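Local coordinates for protein periplasmic beta-glucosidase (Pseudomonas aeruginosa, PDB 6R5T) that probably hydrolyses terminal, non-reducing beta-D-glucosyl residues of beta-glucosides in the periplasm, releasing beta-D-glucose, as a member of glycosyl hydrolase family 3, at residues V53-I58 with P340-N345; T409-L414 with A422-A427. The protein carries 1 engineered substitution. All coordinates share one frame; numbering follows the deposited sequence.

Interaction 1 lies at the surface, where the start of helix 55-65 in the N-terminal, TIM-barrel-like part of the chain meets the loop between helices 307-323 and 352-362. Interaction 2 belongs to the C-terminal domain and is partly buried: helix 410-418 packs on strand 423-427, the next strand in the chain. The two share no helix or strand, and their nearest atoms are about 16 Å apart. At 53-58 with 340-345 an arginine crosses a phenylalanine, and two waters carry the polar links; at 409-414 with 422-427 tyrosine and leucine side chains do most of the work, with a single bridging water. Neither has a direct hydrogen bond between its segments, and both lie away from the sugar and magnesium sites.

Interaction 1. Residues V53-I58 with P340-N345; sequences VTRPDI and PPFDTN
Arg55 reaches from the first turn of helix 55-65 to the ring of Phe342. CB points toward the loop and comes within 4.2 Å of Phe342 CZ. CG leaves anti to the backbone N (chi1 169°), and CD then touches Phe342 CE1 at 3.7 Å, lying in the ring plane at its edge. The chain bends at chi3 (-75°), bringing NE to 3.8 Å from Phe342 CE1. At the end, that same CE1 sits over one face of the guanidinium, off toward its rim; the two planes stand 86° apart, close to perpendicular. NH1 gives a hydrogen bond of 3.1 Å to a water that donates in turn to Pro340 O, and it also pairs with the carboxylate of Asp339. A second water accepts from Arg55 N and bonds Thr344 OG1 at 2.9 Å; that hydroxyl lies 4.1 Å from CB of Thr54, the N-cap residue. Helix 55-65 follows strand 48-50 of the parallel barrel sheet, so the contact joins its N-terminus to the loop from helix 307-323 to helix 352-362. Water carries both polar links across this surface join, while the ring edge and, probably, the charge of Asp339 help hold the guanidinium.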
loop_
_atom_site.group_PDB
_atom_site.type_symbol
_atom_site.label_atom_id
_atom_site.label_comp_id
_atom_site.label_asym_id
_atom_site.label_seq_id
_atom_site.Cartn_x
_atom_site.Cartn_y
_atom_site.Cartn_z
ATOM N N VAL A 53 -28.857 -23.896 -11.293
ATOM C CA VAL A 53 -29.358 -22.618 -11.871
ATOM C C VAL A 53 -30.394 -22.785 -12.988
ATOM O O VAL A 53 -30.602 -21.819 -13.731
ATOM C CB VAL A 53 -28.177 -21.779 -12.402
ATOM C CG1 VAL A 53 -27.190 -21.510 -11.262
ATOM C CG2 VAL A 53 -27.505 -22.456 -13.568
ATOM N N THR A 54 -30.967 -23.963 -13.151
ATOM C CA THR A 54 -32.027 -24.143 -14.173
ATOM C C THR A 54 -33.286 -24.672 -13.502
ATOM O O THR A 54 -33.182 -25.363 -12.491
ATOM C CB THR A 54 -31.610 -25.052 -15.324
ATOM O OG1 THR A 54 -31.615 -26.392 -14.845
ATOM C CG2 THR A 54 -30.241 -24.708 -15.873
ATOM N N ARG A 55 -34.414 -24.341 -14.079
ATOM C CA ARG A 55 -35.723 -24.721 -13.487
ATOM C C ARG A 55 -35.784 -26.231 -13.243
ATOM O O ARG A 55 -36.126 -26.659 -12.138
ATOM C CB ARG A 55 -36.901 -24.267 -14.339
ATOM C CG ARG A 55 -38.191 -24.907 -13.837
ATOM C CD ARG A 55 -39.299 -24.647 -14.803
ATOM N NE ARG A 55 -39.777 -23.287 -14.709
ATOM C CZ ARG A 55 -40.942 -22.864 -15.201
ATOM N NH1 ARG A 55 -41.779 -23.706 -15.810
ATOM N NH2 ARG A 55 -41.295 -21.615 -15.015
ATOM N N PRO A 56 -35.495 -27.110 -14.230
ATOM C CA PRO A 56 -35.586 -28.544 -13.959
ATOM C C PRO A 56 -34.676 -29.030 -12.827
ATOM O O PRO A 56 -35.047 -29.919 -12.065
ATOM C CB PRO A 56 -35.276 -29.254 -15.285
ATOM C CG PRO A 56 -35.003 -28.154 -16.299
ATOM C CD PRO A 56 -35.272 -26.801 -15.657
ATOM N N ASP A 57 -33.473 -28.490 -12.742
ATOM C CA ASP A 57 -32.475 -28.925 -11.731
ATOM C C ASP A 57 -32.878 -28.421 -10.347
ATOM O O ASP A 57 -32.780 -29.214 -9.373
ATOM C CB ASP A 57 -31.099 -28.377 -12.057
ATOM C CG ASP A 57 -30.473 -28.975 -13.290
ATOM O OD1 ASP A 57 -30.821 -30.126 -13.601
ATOM O OD2 ASP A 57 -29.618 -28.269 -13.883
ATOM N N ILE A 58 -33.367 -27.197 -10.294
ATOM C CA ILE A 58 -33.841 -26.618 -9.007
ATOM C C ILE A 58 -35.126 -27.338 -8.566
ATOM O O ILE A 58 -35.262 -27.663 -7.360
ATOM C CB ILE A 58 -34.021 -25.100 -9.108
ATOM C CG1 ILE A 58 -32.656 -24.418 -9.311
ATOM C CG2 ILE A 58 -34.731 -24.589 -7.861
ATOM C CD1 ILE A 58 -32.746 -22.910 -9.531
ATOM N N PRO A 340 -44.801 -26.897 -19.990
ATOM C CA PRO A 340 -44.019 -27.688 -20.939
ATOM C C PRO A 340 -42.543 -27.396 -20.699
ATOM O O PRO A 340 -42.207 -26.323 -20.193
ATOM C CB PRO A 340 -44.481 -27.240 -22.314
ATOM C CG PRO A 340 -45.333 -25.985 -22.070
ATOM C CD PRO A 340 -45.600 -25.828 -20.588
ATOM N N PRO A 341 -41.634 -28.342 -21.019
ATOM C CA PRO A 341 -40.199 -28.103 -20.898
ATOM C C PRO A 341 -39.831 -27.020 -21.919
ATOM O O PRO A 341 -40.629 -26.762 -22.827
ATOM C CB PRO A 341 -39.509 -29.430 -21.235
ATOM C CG PRO A 341 -40.644 -30.448 -21.261
ATOM C CD PRO A 341 -41.911 -29.673 -21.578
ATOM N N PHE A 342 -38.682 -26.367 -21.724
ATOM C CA PHE A 342 -38.262 -25.246 -22.598
ATOM C C PHE A 342 -36.743 -25.198 -22.631
ATOM O O PHE A 342 -36.070 -25.872 -21.820
ATOM C CB PHE A 342 -38.877 -23.925 -22.138
ATOM C CG PHE A 342 -38.490 -23.513 -20.735
ATOM C CD1 PHE A 342 -39.145 -24.036 -19.624
ATOM C CD2 PHE A 342 -37.429 -22.641 -20.522
ATOM C CE1 PHE A 342 -38.775 -23.665 -18.336
ATOM C CE2 PHE A 342 -37.054 -22.276 -19.233
ATOM C CZ PHE A 342 -37.724 -22.784 -18.138
ATOM N N ASP A 343 -36.229 -24.415 -23.580
ATOM C CA ASP A 343 -34.765 -24.224 -23.719
ATOM C C ASP A 343 -34.376 -23.060 -22.795
ATOM O O ASP A 343 -34.866 -21.930 -22.997
ATOM C CB ASP A 343 -34.384 -23.971 -25.177
ATOM C CG ASP A 343 -32.906 -23.685 -25.394
ATOM O OD1 ASP A 343 -32.097 -23.900 -24.439
ATOM O OD2 ASP A 343 -32.577 -23.228 -26.507
ATOM N N THR A 344 -33.654 -23.361 -21.729
ATOM C CA THR A 344 -33.209 -22.337 -20.749
ATOM C C THR A 344 -32.479 -21.214 -21.508
ATOM O O THR A 344 -32.659 -20.041 -21.148
ATOM C CB THR A 344 -32.370 -22.961 -19.641
ATOM O OG1 THR A 344 -33.274 -23.703 -18.811
ATOM C CG2 THR A 344 -31.693 -21.902 -18.792
ATOM N N ASN A 345 -31.771 -21.550 -22.560
ATOM C CA ASN A 345 -30.897 -20.578 -23.262
ATOM C C ASN A 345 -31.562 -20.055 -24.532
ATOM O O ASN A 345 -30.858 -19.469 -25.385
ATOM C CB ASN A 345 -29.553 -21.215 -23.547
ATOM C CG ASN A 345 -28.797 -21.518 -22.283
ATOM O OD1 ASN A 345 -28.427 -22.677 -22.046
ATOM N ND2 ASN A 345 -28.600 -20.498 -21.455
HETATM O O HOH W 1 -34.432 -22.637 -16.428
HETATM O O HOH W 2 -41.163 -26.280 -17.509
#

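Interaction 2. Residues T409-L414 with A422-A427; sequences TVYQGL and ATLLYA
Tyr411 lays its ring between two side chains of strand 423-427. Its CE2 atom touches Tyr426 CB at 3.9 Å and Leu424 CB at 4.0 Å, while Leu424 CD1 lies over one ring face, offset toward the rim. The same methyl reaches Leu414 CB at 3.9 Å, so Leu424 is wedged against two residues about one turn apart. The two tyrosine rings meet obliquely. Beyond these apolar touches, a water bonds Tyr411 OH at 2.9 Å and donates to Leu424 O at 2.8 Å, tying the phenol to the strand backbone. What sends the tyrosine across is its first torsion: CG stands anti to the backbone N (chi1 -179°). Further back, Thr409 caps the helix N-terminus, its OG1 accepting from Gln412 N at 2.9 Å, and Lys389 makes cation-pi contacts with both tyrosines. The helix and strand segments run nearly antiparallel (167°), their axes 10.2 Å apart. Strands 380-384 and 423-427 are parallel neighbours, making a beta-alpha-beta crossover in which helix 410-418 packs on the second strand, an outermost one of the mixed sheet within this chain. Helix 545-553 packs on Val410 and Leu414, and helix 456-468 meets Leu425 and Ala427.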
loop_
_atom_site.group_PDB
_atom_site.type_symbol
_atom_site.label_atom_id
_atom_site.label_comp_id
_atom_site.label_asym_id
_atom_site.label_seq_id
_atom_site.Cartn_x
_atom_site.Cartn_y
_atom_site.Cartn_z
ATOM N N THR A 409 -19.121 -9.984 -30.396
ATOM C CA THR A 409 -17.734 -9.471 -30.383
ATOM C C THR A 409 -17.631 -8.057 -30.967
ATOM O O THR A 409 -18.546 -7.563 -31.629
ATOM C CB THR A 409 -16.777 -10.401 -31.125
ATOM O OG1 THR A 409 -17.117 -10.296 -32.513
ATOM C CG2 THR A 409 -16.850 -11.838 -30.647
ATOM N N VAL A 410 -16.517 -7.401 -30.691
ATOM C CA VAL A 410 -16.271 -6.073 -31.310
ATOM C C VAL A 410 -16.279 -6.247 -32.826
ATOM O O VAL A 410 -16.973 -5.475 -33.491
ATOM C CB VAL A 410 -14.974 -5.438 -30.822
ATOM C CG1 VAL A 410 -14.669 -4.185 -31.624
ATOM C CG2 VAL A 410 -15.078 -5.166 -29.342
ATOM N N TYR A 411 -15.588 -7.259 -33.344
ATOM C CA TYR A 411 -15.611 -7.509 -34.806
ATOM C C TYR A 411 -17.049 -7.625 -35.312
ATOM O O TYR A 411 -17.451 -6.996 -36.294
ATOM C CB TYR A 411 -14.781 -8.734 -35.155
ATOM C CG TYR A 411 -14.795 -8.970 -36.638
ATOM C CD1 TYR A 411 -15.816 -9.698 -37.223
ATOM C CD2 TYR A 411 -13.826 -8.407 -37.438
ATOM C CE1 TYR A 411 -15.840 -9.909 -38.590
ATOM C CE2 TYR A 411 -13.834 -8.605 -38.810
ATOM C CZ TYR A 411 -14.873 -9.312 -39.374
ATOM O OH TYR A 411 -14.902 -9.505 -40.722
ATOM N N GLN A 412 -17.885 -8.452 -34.678
ATOM C CA GLN A 412 -19.247 -8.703 -35.152
ATOM C C GLN A 412 -20.081 -7.449 -35.042
ATOM O O GLN A 412 -20.926 -7.211 -35.907
ATOM C CB GLN A 412 -19.866 -9.887 -34.391
ATOM C CG GLN A 412 -21.203 -10.304 -34.945
ATOM C CD GLN A 412 -21.032 -10.891 -36.328
ATOM O OE1 GLN A 412 -20.223 -11.785 -36.522
ATOM N NE2 GLN A 412 -21.675 -10.276 -37.311
ATOM N N GLY A 413 -19.872 -6.633 -34.001
ATOM C CA GLY A 413 -20.604 -5.367 -33.865
ATOM C C GLY A 413 -20.282 -4.439 -35.032
ATOM O O GLY A 413 -21.214 -3.793 -35.575
ATOM N N LEU A 414 -19.020 -4.389 -35.428
ATOM C CA LEU A 414 -18.630 -3.529 -36.559
ATOM C C LEU A 414 -19.257 -4.106 -37.841
ATOM O O LEU A 414 -19.838 -3.339 -38.585
ATOM C CB LEU A 414 -17.121 -3.479 -36.644
ATOM C CG LEU A 414 -16.466 -2.765 -35.475
ATOM C CD1 LEU A 414 -14.989 -2.924 -35.595
ATOM C CD2 LEU A 414 -16.858 -1.307 -35.400
ATOM N N ALA A 422 -19.067 -0.952 -45.922
ATOM C CA ALA A 422 -17.617 -0.837 -45.655
ATOM C C ALA A 422 -17.012 -2.233 -45.618
ATOM O O ALA A 422 -17.761 -3.230 -45.441
ATOM C CB ALA A 422 -17.322 -0.097 -44.358
ATOM N N THR A 423 -15.712 -2.303 -45.792
ATOM C CA THR A 423 -14.959 -3.574 -45.779
ATOM C C THR A 423 -14.176 -3.689 -44.470
ATOM O O THR A 423 -13.244 -2.906 -44.270
ATOM C CB THR A 423 -14.015 -3.676 -46.980
ATOM O OG1 THR A 423 -14.812 -3.515 -48.161
ATOM C CG2 THR A 423 -13.286 -4.998 -47.037
ATOM N N LEU A 424 -14.398 -4.758 -43.729
ATOM C CA LEU A 424 -13.565 -5.026 -42.537
ATOM C C LEU A 424 -12.469 -6.016 -42.875
ATOM O O LEU A 424 -12.720 -7.020 -43.599
ATOM C CB LEU A 424 -14.452 -5.608 -41.437
ATOM C CG LEU A 424 -15.637 -4.768 -41.001
ATOM C CD1 LEU A 424 -16.345 -5.477 -39.862
ATOM C CD2 LEU A 424 -15.177 -3.369 -40.595
ATOM N N LEU A 425 -11.276 -5.777 -42.365
ATOM C CA LEU A 425 -10.143 -6.703 -42.544
ATOM C C LEU A 425 -9.687 -7.091 -41.147
ATOM O O LEU A 425 -9.434 -6.196 -40.364
ATOM C CB LEU A 425 -9.012 -5.998 -43.278
ATOM C CG LEU A 425 -9.364 -5.302 -44.588
ATOM C CD1 LEU A 425 -8.125 -4.605 -45.102
ATOM C CD2 LEU A 425 -9.875 -6.300 -45.617
ATOM N N TYR A 426 -9.486 -8.358 -40.910
ATOM C CA TYR A 426 -9.180 -8.878 -39.565
ATOM C C TYR A 426 -7.775 -9.442 -39.507
ATOM O O TYR A 426 -7.352 -10.165 -40.403
ATOM C CB TYR A 426 -10.205 -9.936 -39.157
ATOM C CG TYR A 426 -9.800 -10.655 -37.902
ATOM C CD1 TYR A 426 -9.854 -9.997 -36.688
ATOM C CD2 TYR A 426 -9.300 -11.945 -37.915
ATOM C CE1 TYR A 426 -9.504 -10.629 -35.509
ATOM C CE2 TYR A 426 -8.939 -12.592 -36.749
ATOM C CZ TYR A 426 -9.040 -11.938 -35.534
ATOM O OH TYR A 426 -8.606 -12.548 -34.403
ATOM N N ALA A 427 -7.094 -9.238 -38.388
ATOM C CA ALA A 427 -5.876 -9.954 -38.023
ATOM C C ALA A 427 -5.789 -10.005 -36.514
ATOM O O ALA A 427 -5.983 -8.961 -35.865
ATOM C CB ALA A 427 -4.651 -9.289 -38.587
HETATM O O HOH W 3 -12.499 -9.553 -42.329
#